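PDB 4Q7O: immunity protein from Neisseria meningitidis, which probably protects its own cell by neutralising the toxin of a contact-dependent growth-inhibition system. Local coordinates for residues 53-56 with 57-60; 100-104 with 105-109. One frame throughout, in Å; residues are numbered along the deposited sequence.

Contact 1. Residues 53-56 with 57-60; sequences FGVI and GAQY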
ATOM      1  N   PHE B  53      -0.889 -11.517 -14.785  1.00  9.77           N
ATOM      2  CA  PHE B  53      -0.961 -12.432 -13.662  1.00  9.19           C
ATOM      3  C   PHE B  53      -2.121 -11.997 -12.799  1.00  9.19           C
ATOM      4  O   PHE B  53      -2.326 -10.805 -12.599  1.00 10.64           O
ATOM      5  CB  PHE B  53       0.332 -12.365 -12.844  1.00  8.94           C
ATOM      6  CG  PHE B  53       0.290 -13.176 -11.572  1.00  8.58           C
ATOM      7  CD1 PHE B  53       0.651 -14.516 -11.576  1.00  9.81           C
ATOM      8  CD2 PHE B  53      -0.110 -12.593 -10.374  1.00  9.79           C
ATOM      9  CE1 PHE B  53       0.612 -15.255 -10.411  1.00 10.37           C
ATOM     10  CE2 PHE B  53      -0.154 -13.330  -9.205  1.00 10.59           C
ATOM     11  CZ  PHE B  53       0.206 -14.664  -9.224  1.00 10.84           C
ATOM     12  N   GLY B  54      -2.864 -12.956 -12.265  1.00  9.46           N
ATOM     13  CA  GLY B  54      -4.002 -12.616 -11.439  1.00  9.59           C
ATOM     14  C   GLY B  54      -4.331 -13.659 -10.389  1.00 10.69           C
ATOM     15  O   GLY B  54      -4.333 -14.860 -10.662  1.00 11.64           O
ATOM     16  N   VAL B  55      -4.577 -13.174  -9.177  1.00 10.97           N
ATOM     17  CA  VAL B  55      -5.119 -13.968  -8.089  1.00 11.19           C
ATOM     18  C   VAL B  55      -6.313 -13.216  -7.529  1.00 12.63           C
ATOM     19  O   VAL B  55      -6.607 -12.099  -7.960  1.00 12.87           O
ATOM     20  CB  VAL B  55      -4.081 -14.194  -6.968  1.00 11.71           C
ATOM     21  CG1 VAL B  55      -2.967 -15.095  -7.462  1.00 12.61           C
ATOM     22  CG2 VAL B  55      -3.521 -12.854  -6.474  1.00 13.16           C
ATOM     23  N   ILE B  56      -7.009 -13.819  -6.574  1.00 13.89           N
ATOM     24  CA  ILE B  56      -8.111 -13.112  -5.942  1.00 14.56           C
ATOM     25  C   ILE B  56      -7.536 -11.912  -5.191  1.00 15.15           C
ATOM     26  O   ILE B  56      -6.662 -12.064  -4.328  1.00 16.00           O
ATOM     27  CB  ILE B  56      -8.947 -14.020  -5.010  1.00 16.38           C
ATOM     28  CG1 ILE B  56      -9.576 -15.162  -5.813  1.00 17.71           C
ATOM     29  CG2 ILE B  56     -10.030 -13.203  -4.321  1.00 17.12           C
ATOM     30  CD1 ILE B  56     -10.356 -16.164  -4.971  1.00 18.43           C
ATOM     31  N   GLY B  57      -7.974 -10.715  -5.576  1.00 14.44           N
ATOM     32  CA  GLY B  57      -7.562  -9.496  -4.901  1.00 14.70           C
ATOM     33  C   GLY B  57      -6.283  -8.836  -5.390  1.00 12.79           C
ATOM     34  O   GLY B  57      -5.829  -7.867  -4.780  1.00 12.89           O
ATOM     35  N   ALA B  58      -5.690  -9.342  -6.471  1.00 11.19           N
ATOM     36  CA  ALA B  58      -4.474  -8.733  -7.011  1.00 10.92           C
ATOM     37  C   ALA B  58      -4.200  -9.186  -8.430  1.00 10.37           C
ATOM     38  O   ALA B  58      -4.214 -10.376  -8.714  1.00 11.91           O
ATOM     39  CB  ALA B  58      -3.276  -9.056  -6.127  1.00 12.37           C
ATOM     40  N   GLN B  59      -3.913  -8.242  -9.317  1.00  9.01           N
ATOM     41  CA  GLN B  59      -3.572  -8.601 -10.685  1.00  9.16           C
ATOM     42  C   GLN B  59      -2.776  -7.511 -11.376  1.00  7.98           C
ATOM     43  O   GLN B  59      -2.800  -6.345 -10.970  1.00  7.70           O
ATOM     44  CB  GLN B  59      -4.837  -8.877 -11.502  1.00 12.16           C
ATOM     45  CG  GLN B  59      -5.680  -7.628 -11.731  1.00 15.56           C
ATOM     46  CD  GLN B  59      -6.820  -7.846 -12.709  1.00 20.65           C
ATOM     47  OE1 GLN B  59      -6.765  -8.737 -13.560  1.00 23.10           O
ATOM     48  NE2 GLN B  59      -7.857  -7.025 -12.599  1.00 22.87           N
ATOM     49  N   TYR B  60      -2.083  -7.901 -12.440  1.00  7.30           N
ATOM     50  CA  TYR B  60      -1.557  -6.939 -13.402  1.00  7.12           C
ATOM     51  C   TYR B  60      -1.791  -7.425 -14.818  1.00  7.46           C
ATOM     52  O   TYR B  60      -1.938  -8.626 -15.068  1.00  8.84           O
ATOM     53  CB  TYR B  60      -0.069  -6.608 -13.177  1.00  7.47           C
ATOM     54  CG  TYR B  60       0.890  -7.779 -13.337  1.00  7.05           C
ATOM     55  CD1 TYR B  60       1.247  -8.260 -14.601  1.00  7.94           C
ATOM     56  CD2 TYR B  60       1.454  -8.394 -12.222  1.00  7.19           C
ATOM     57  CE1 TYR B  60       2.123  -9.337 -14.747  1.00  8.37           C
ATOM     58  CE2 TYR B  60       2.336  -9.466 -12.352  1.00  7.80           C
ATOM     59  CZ  TYR B  60       2.665  -9.933 -13.620  1.00  8.27           C
ATOM     60  OH  TYR B  60       3.538 -10.992 -13.775  1.00  9.29           O
TER
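Phe53 lays its CB over one face of the Tyr60 ring, a CH-pi contact with 3.9 Å from Phe53 CB to the ring centroid. The tyrosine ring lies over Phe53, its partner on the adjacent strand, because its CG stands between its own backbone N and carbonyl carbon (chi1 63°), and its hydroxyl is held by the carbonyl of Cys43. Further along the same face, Val55 CG2 meets Ala58 CB at 3.8 Å; the branched valine and small alanine fit together against helix 22-34, where both touch Ile31. This side is the tightly packed one. On the other face Gly54, exposed and without a side chain, brings its CA to 3.8 Å from Gln59 CB, while Gln59 NE2 is hydrogen-bonded to Ser90 OG. Ile56, at the turn, points outward and reaches Phe95 of the second subunit. Backbone bonds knit the strands: Tyr60 N to Phe53 O is 2.9 Å, and Val55 N to Ala58 O is nearly straight (174°). The return bond, Ala58 N to Val55 O, is longer at 3.3 Å and comes from above the carbonyl plane. Gly57 has a positive phi, which suits glycine at the third position of a type II turn, here closing a two-residue antiparallel beta hairpin.

Contact 2. Residues 100-104 with 105-109; sequences LIIPI and NLAYH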
ATOM      1  N   LEU B 100      -4.003   1.202 -10.518  1.00  6.39           N
ATOM      2  CA  LEU B 100      -2.872   2.047 -10.869  1.00  6.23           C
ATOM      3  C   LEU B 100      -2.322   1.643 -12.219  1.00  6.50           C
ATOM      4  O   LEU B 100      -2.176   0.460 -12.505  1.00  7.85           O
ATOM      5  CB  LEU B 100      -1.770   1.907  -9.815  1.00  6.97           C
ATOM      6  CG  LEU B 100      -0.438   2.617 -10.075  1.00  8.30           C
ATOM      7  CD1 LEU B 100      -0.603   4.120 -10.050  1.00  9.73           C
ATOM      8  CD2 LEU B 100       0.613   2.192  -9.055  1.00  8.09           C
ATOM      9  N   ILE B 101      -2.000   2.636 -13.039  1.00  5.36           N
ATOM     10  CA  ILE B 101      -1.289   2.397 -14.287  1.00  6.37           C
ATOM     11  C   ILE B 101       0.069   3.084 -14.227  1.00  6.51           C
ATOM     12  O   ILE B 101       0.168   4.234 -13.801  1.00  6.99           O
ATOM     13  CB  ILE B 101      -2.096   2.908 -15.487  1.00  7.16           C
ATOM     14  CG1 ILE B 101      -3.368   2.064 -15.655  1.00  7.02           C
ATOM     15  CG2 ILE B 101      -1.251   2.898 -16.746  1.00  7.73           C
ATOM     16  CD1 ILE B 101      -4.431   2.709 -16.542  1.00  7.72           C
ATOM     17  N   ILE B 102       1.119   2.370 -14.629  1.00  7.03           N
ATOM     18  CA  ILE B 102       2.464   2.934 -14.693  1.00  6.65           C
ATOM     19  C   ILE B 102       3.169   2.481 -15.976  1.00  6.44           C
ATOM     20  O   ILE B 102       2.749   1.510 -16.600  1.00  7.56           O
ATOM     21  CB  ILE B 102       3.314   2.539 -13.457  1.00  7.23           C
ATOM     22  CG1 ILE B 102       3.310   1.020 -13.245  1.00  6.45           C
ATOM     23  CG2 ILE B 102       2.825   3.267 -12.218  1.00  8.08           C
ATOM     24  CD1 ILE B 102       4.252   0.558 -12.126  1.00  6.85           C
ATOM     25  N   PRO B 103       4.242   3.178 -16.375  1.00  6.53           N
ATOM     26  CA  PRO B 103       5.007   2.664 -17.516  1.00  7.35           C
ATOM     27  C   PRO B 103       5.623   1.303 -17.203  1.00  7.04           C
ATOM     28  O   PRO B 103       5.993   1.037 -16.058  1.00  7.24           O
ATOM     29  CB  PRO B 103       6.125   3.703 -17.686  1.00  7.29           C
ATOM     30  CG  PRO B 103       5.590   4.954 -17.042  1.00  8.13           C
ATOM     31  CD  PRO B 103       4.785   4.455 -15.871  1.00  7.95           C
ATOM     32  N   ILE B 104       5.744   0.452 -18.215  1.00  7.29           N
ATOM     33  CA  ILE B 104       6.377  -0.850 -18.039  1.00  8.66           C
ATOM     34  C   ILE B 104       7.807  -0.735 -17.489  1.00  8.15           C
ATOM     35  O   ILE B 104       8.224  -1.540 -16.669  1.00  7.12           O
ATOM     36  CB  ILE B 104       6.316  -1.677 -19.345  1.00 10.53           C
ATOM     37  CG1 ILE B 104       4.873  -2.125 -19.600  1.00 11.70           C
ATOM     38  CG2 ILE B 104       7.230  -2.889 -19.277  1.00 11.09           C
ATOM     39  CD1 ILE B 104       4.643  -2.732 -20.965  1.00 13.47           C
ATOM     40  N   ASN B 105       8.551   0.281 -17.904  1.00  8.04           N
ATOM     41  CA  ASN B 105       9.905   0.453 -17.382  1.00  7.97           C
ATOM     42  C   ASN B 105       9.903   0.601 -15.868  1.00  6.44           C
ATOM     43  O   ASN B 105      10.717  -0.005 -15.164  1.00  7.00           O
ATOM     44  CB  ASN B 105      10.578   1.680 -18.002  1.00  9.42           C
ATOM     45  CG  ASN B 105      10.985   1.464 -19.435  1.00 13.74           C
ATOM     46  OD1 ASN B 105      11.009   0.334 -19.933  1.00 15.64           O
ATOM     47  ND2 ASN B 105      11.333   2.552 -20.109  1.00 14.88           N
ATOM     48  N   LEU B 106       8.994   1.427 -15.362  1.00  6.43           N
ATOM     49  CA  LEU B 106       8.877   1.605 -13.918  1.00  6.67           C
ATOM     50  C   LEU B 106       8.411   0.322 -13.246  1.00  6.47           C
ATOM     51  O   LEU B 106       8.891  -0.026 -12.171  1.00  6.51           O
ATOM     52  CB  LEU B 106       7.951   2.781 -13.583  1.00  6.76           C
ATOM     53  CG  LEU B 106       7.710   3.003 -12.085  1.00  7.33           C
ATOM     54  CD1 LEU B 106       9.003   3.291 -11.332  1.00  8.81           C
ATOM     55  CD2 LEU B 106       6.717   4.121 -11.860  1.00  8.51           C
ATOM     56  N   ALA B 107       7.489  -0.396 -13.882  1.00  6.03           N
ATOM     57  CA  ALA B 107       7.075  -1.695 -13.349  1.00  6.23           C
ATOM     58  C   ALA B 107       8.260  -2.648 -13.203  1.00  6.11           C
ATOM     59  O   ALA B 107       8.412  -3.299 -12.168  1.00  6.95           O
ATOM     60  CB  ALA B 107       6.001  -2.321 -14.214  1.00  7.78           C
ATOM     61  N   TYR B 108       9.105  -2.732 -14.226  1.00  6.90           N
ATOM     62  CA  TYR B 108      10.295  -3.574 -14.117  1.00  7.27           C
ATOM     63  C   TYR B 108      11.220  -3.140 -12.978  1.00  7.61           C
ATOM     64  O   TYR B 108      11.795  -3.975 -12.290  1.00  8.22           O
ATOM     65  CB  TYR B 108      11.058  -3.634 -15.439  1.00  9.88           C
ATOM     66  CG  TYR B 108      10.592  -4.753 -16.332  1.00 13.23           C
ATOM     67  CD1 TYR B 108      11.079  -6.049 -16.172  1.00 15.76           C
ATOM     68  CD2 TYR B 108       9.664  -4.527 -17.331  1.00 15.61           C
ATOM     69  CE1 TYR B 108      10.654  -7.083 -16.990  1.00 17.25           C
ATOM     70  CE2 TYR B 108       9.236  -5.558 -18.161  1.00 15.75           C
ATOM     71  CZ  TYR B 108       9.733  -6.830 -17.984  1.00 17.50           C
ATOM     72  OH  TYR B 108       9.299  -7.852 -18.798  1.00 20.38           O
ATOM     73  N   HIS B 109      11.360  -1.832 -12.799  1.00  7.76           N
ATOM     74  CA  HIS B 109      12.102  -1.252 -11.681  1.00  8.08           C
ATOM     75  C   HIS B 109      11.536  -1.782 -10.361  1.00  7.12           C
ATOM     76  O   HIS B 109      12.274  -2.298  -9.519  1.00  7.77           O
ATOM     77  CB  HIS B 109      11.988   0.275 -11.791  1.00 10.40           C
ATOM     78  CG  HIS B 109      12.640   1.051 -10.688  1.00 15.29           C
ATOM     79  ND1 HIS B 109      14.007   1.144 -10.545  1.00 18.16           N
ATOM     80  CD2 HIS B 109      12.106   1.848  -9.733  1.00 16.72           C
ATOM     81  CE1 HIS B 109      14.288   1.934  -9.521  1.00 17.80           C
ATOM     82  NE2 HIS B 109      13.152   2.377  -9.013  1.00 18.41           N
TER
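Ile102 CD1 rests against Ala107, and Ile104 CG2 against the ring of Tyr108, where the chain turns by about a right angle (97°) from strand 100-103 into a helix. Asn105 turns its side chain outward, and a polar amide suits this exposed position; its backbone carbonyl accepts the N-H of His109 and so carries the helical bonding onward. Leu106 comes next. Its CB lies 3.6 Å from Pro103 O, and its CG, anti to the backbone N (chi1 177°), sends CD2 across Ile102 at about a right angle, 4.0 Å from Ile102 CG2. Ala107 is small enough to let the strand close in: Ile102 CD1 comes within 4.0 Å of Ala107 CB and also meets the backbone there. The N-H of Ala107 bonds Pro103 O at 3.0 Å, in the carbonyl plane, an i to i+4 bond in the first turn. Pro103 sits at the N-cap without a side-chain acceptor; its part in the helix start is this carbonyl. Tyr108 repeats the pattern with its N 2.9 Å from Ile104 O. Its ring runs alongside Ile104, whose CG2 touches the ring edge in plane, 3.5 Å from Tyr108 CD2. The ring edge and the methyl on isoleucine's beta-branch thus lie side by side, four residues apart. Beyond the junction, Ile102 and Ala107 pack on Ile87 of strand 86-91, Ile104 and Tyr108 reach Lys62 of strand 58-62, and the Tyr108 ring meets Tyr136 of helix 126-139 edge-to-face.

Contact 1 comes first along the chain and contact 2 follows, and their centres lie about 16 Å apart on opposite sides of the chain's centre. They do not touch, the nearest atoms being about 7 Å apart, yet both reach one antiparallel sheet with the strand order 52-55, 58-62, 86-91, 98-103. Residues 53-60 form the hairpin at one edge; residues 100-109 leave the other edge strand for helix 104-121. Strand 86-91 lies between them and pairs with both sides. The helix then carries the chain back toward the hairpin, where its Phe111 meets Tyr60 edge-to-face, so the helix that leaves one edge strand also packs against the hairpin near the other edge.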